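Local coordinates for protein hydroxyethylphosphonate dioxygenase (Streptomyces albus, PDB 6B9R) that binds 2-hydroxyethylphosphonate and iron and, as a hydroxyethylphosphonate dioxygenase, probably cleaves this substrate oxidatively to hydroxymethylphosphonate, at residues A[331-336]-A[342-347]. Numbering follows the deposited sequence.
Sequences TQLAGD and TTSLAV
T331 and A346 form a hydrogen-bonded antiparallel pair in the beta hairpin of strands 328-332 and 343-349: T331 N donates to A346 O, and A346 N returns a bond to T331 O, both at 2.9 Å. The hairpin exemplifies how regular pairing gives way to water bridges and a side-chain bond as two strands part. One step on, Q332 and L345 form a non-hydrogen-bonded pair; beside it L345 CA comes within 3.2 Å of T331 O, a CA-H...O contact. L333 N still reaches S344 O, nearly straight at the hydrogen (171°). Beyond it a water accepts from S344 N and donates to L333 O, spanning the widening gap.

L333 lays CD1 over the backbone at 3.4 Å from A346 N, its CG turned anti to its own carbonyl carbon (chi1 -48°); F154 and Y156 of strand 152-158 also pack on it. On the neighbouring strand, L345 CD2 rests 3.5 Å from T331 O, and L250 of the second subunit packs against this leucine. The S344 hydroxyl, held between its backbone N and carbonyl carbon (chi1 56°), donates from OG to A334 O at 2.7 Å, approaching from above the carbonyl plane. With an alanine here, the A334 carbonyl would probably lose that donor and the departing loop be less firmly tied. The same S344 OG also lies against L333 CB, 3.3 Å away.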
loop_
_atom_site.group_PDB
_atom_site.type_symbol
_atom_site.label_atom_id
_atom_site.label_comp_id
_atom_site.label_asym_id
_atom_site.label_seq_id
_atom_site.Cartn_x
_atom_site.Cartn_y
_atom_site.Cartn_z
ATOM N N THR A 331 -18.301 -2.708 -23.135
ATOM C CA THR A 331 -19.329 -1.954 -22.433
ATOM C C THR A 331 -18.806 -1.654 -21.034
ATOM O O THR A 331 -18.354 -2.566 -20.332
ATOM C CB THR A 331 -20.646 -2.734 -22.354
ATOM O OG1 THR A 331 -21.113 -3.040 -23.678
ATOM C CG2 THR A 331 -21.718 -1.907 -21.648
ATOM N N GLN A 332 -18.851 -0.382 -20.639
ATOM C CA GLN A 332 -18.325 0.037 -19.340
ATOM C C GLN A 332 -19.355 -0.235 -18.249
ATOM O O GLN A 332 -20.495 0.242 -18.330
ATOM C CB GLN A 332 -17.950 1.520 -19.375
ATOM C CG GLN A 332 -17.561 2.122 -18.012
ATOM C CD GLN A 332 -17.473 3.651 -18.043
ATOM O OE1 GLN A 332 -16.933 4.236 -18.984
ATOM N NE2 GLN A 332 -18.023 4.302 -17.015
ATOM N N LEU A 333 -18.964 -1.012 -17.238
ATOM C CA LEU A 333 -19.862 -1.367 -16.158
ATOM C C LEU A 333 -19.550 -0.499 -14.938
ATOM O O LEU A 333 -18.750 0.441 -15.002
ATOM C CB LEU A 333 -19.768 -2.874 -15.877
ATOM C CG LEU A 333 -19.856 -3.733 -17.149
ATOM C CD1 LEU A 333 -19.623 -5.216 -16.830
ATOM C CD2 LEU A 333 -21.209 -3.513 -17.841
ATOM N N ALA A 334 -20.198 -0.799 -13.816
ATOM C CA ALA A 334 -20.170 0.113 -12.678
ATOM C C ALA A 334 -18.772 0.211 -12.079
ATOM O O ALA A 334 -18.060 -0.788 -11.955
ATOM C CB ALA A 334 -21.156 -0.361 -11.607
ATOM N N GLY A 335 -18.394 1.417 -11.679
ATOM C CA GLY A 335 -17.172 1.605 -10.930
ATOM C C GLY A 335 -17.297 2.869 -10.122
ATOM O O GLY A 335 -18.390 3.397 -9.934
ATOM N N ASP A 336 -16.154 3.389 -9.667
ATOM C CA ASP A 336 -16.174 4.595 -8.840
ATOM C C ASP A 336 -14.792 5.225 -8.830
ATOM O O ASP A 336 -13.792 4.491 -8.794
ATOM C CB ASP A 336 -16.620 4.293 -7.411
ATOM C CG ASP A 336 -16.974 5.565 -6.638
ATOM O OD1 ASP A 336 -18.084 6.090 -6.861
ATOM O OD2 ASP A 336 -16.152 6.020 -5.823
ATOM N N THR A 342 -9.966 0.258 -10.727
ATOM C CA THR A 342 -10.957 -0.774 -10.979
ATOM C C THR A 342 -11.636 -0.468 -12.307
ATOM O O THR A 342 -12.239 0.599 -12.464
ATOM C CB THR A 342 -11.978 -0.858 -9.844
ATOM O OG1 THR A 342 -11.328 -1.346 -8.665
ATOM C CG2 THR A 342 -13.098 -1.818 -10.214
ATOM N N THR A 343 -11.510 -1.386 -13.265
ATOM C CA THR A 343 -12.203 -1.306 -14.551
ATOM C C THR A 343 -13.092 -2.527 -14.675
ATOM O O THR A 343 -12.613 -3.657 -14.540
ATOM C CB THR A 343 -11.222 -1.283 -15.732
ATOM O OG1 THR A 343 -10.300 -0.205 -15.583
ATOM C CG2 THR A 343 -11.972 -1.141 -17.077
ATOM N N SER A 344 -14.375 -2.307 -14.940
ATOM C CA SER A 344 -15.317 -3.393 -15.147
ATOM C C SER A 344 -15.878 -3.286 -16.559
ATOM O O SER A 344 -16.309 -2.204 -16.985
ATOM C CB SER A 344 -16.426 -3.338 -14.093
ATOM O OG SER A 344 -17.057 -2.071 -14.120
ATOM N N LEU A 345 -15.860 -4.402 -17.289
ATOM C CA LEU A 345 -16.261 -4.409 -18.688
ATOM C C LEU A 345 -17.056 -5.653 -19.044
ATOM O O LEU A 345 -16.735 -6.760 -18.605
ATOM C CB LEU A 345 -15.048 -4.345 -19.621
ATOM C CG LEU A 345 -14.183 -3.090 -19.505
ATOM C CD1 LEU A 345 -12.849 -3.302 -20.232
ATOM C CD2 LEU A 345 -14.919 -1.897 -20.069
ATOM N N ALA A 346 -18.084 -5.463 -19.871
ATOM C CA ALA A 346 -18.627 -6.552 -20.664
ATOM C C ALA A 346 -17.887 -6.534 -21.995
ATOM O O ALA A 346 -17.750 -5.477 -22.618
ATOM C CB ALA A 346 -20.140 -6.396 -20.875
ATOM N N VAL A 347 -17.383 -7.689 -22.413
ATOM C CA VAL A 347 -16.539 -7.790 -23.597
ATOM C C VAL A 347 -17.221 -8.710 -24.591
ATOM O O VAL A 347 -17.359 -9.912 -24.335
ATOM C CB VAL A 347 -15.139 -8.322 -23.257
ATOM C CG1 VAL A 347 -14.271 -8.356 -24.522
ATOM C CG2 VAL A 347 -14.500 -7.487 -22.143
HETATM O O HOH W 1 -15.541 0.437 -14.775
HETATM O O HOH W 2 -13.448 2.737 -11.035
#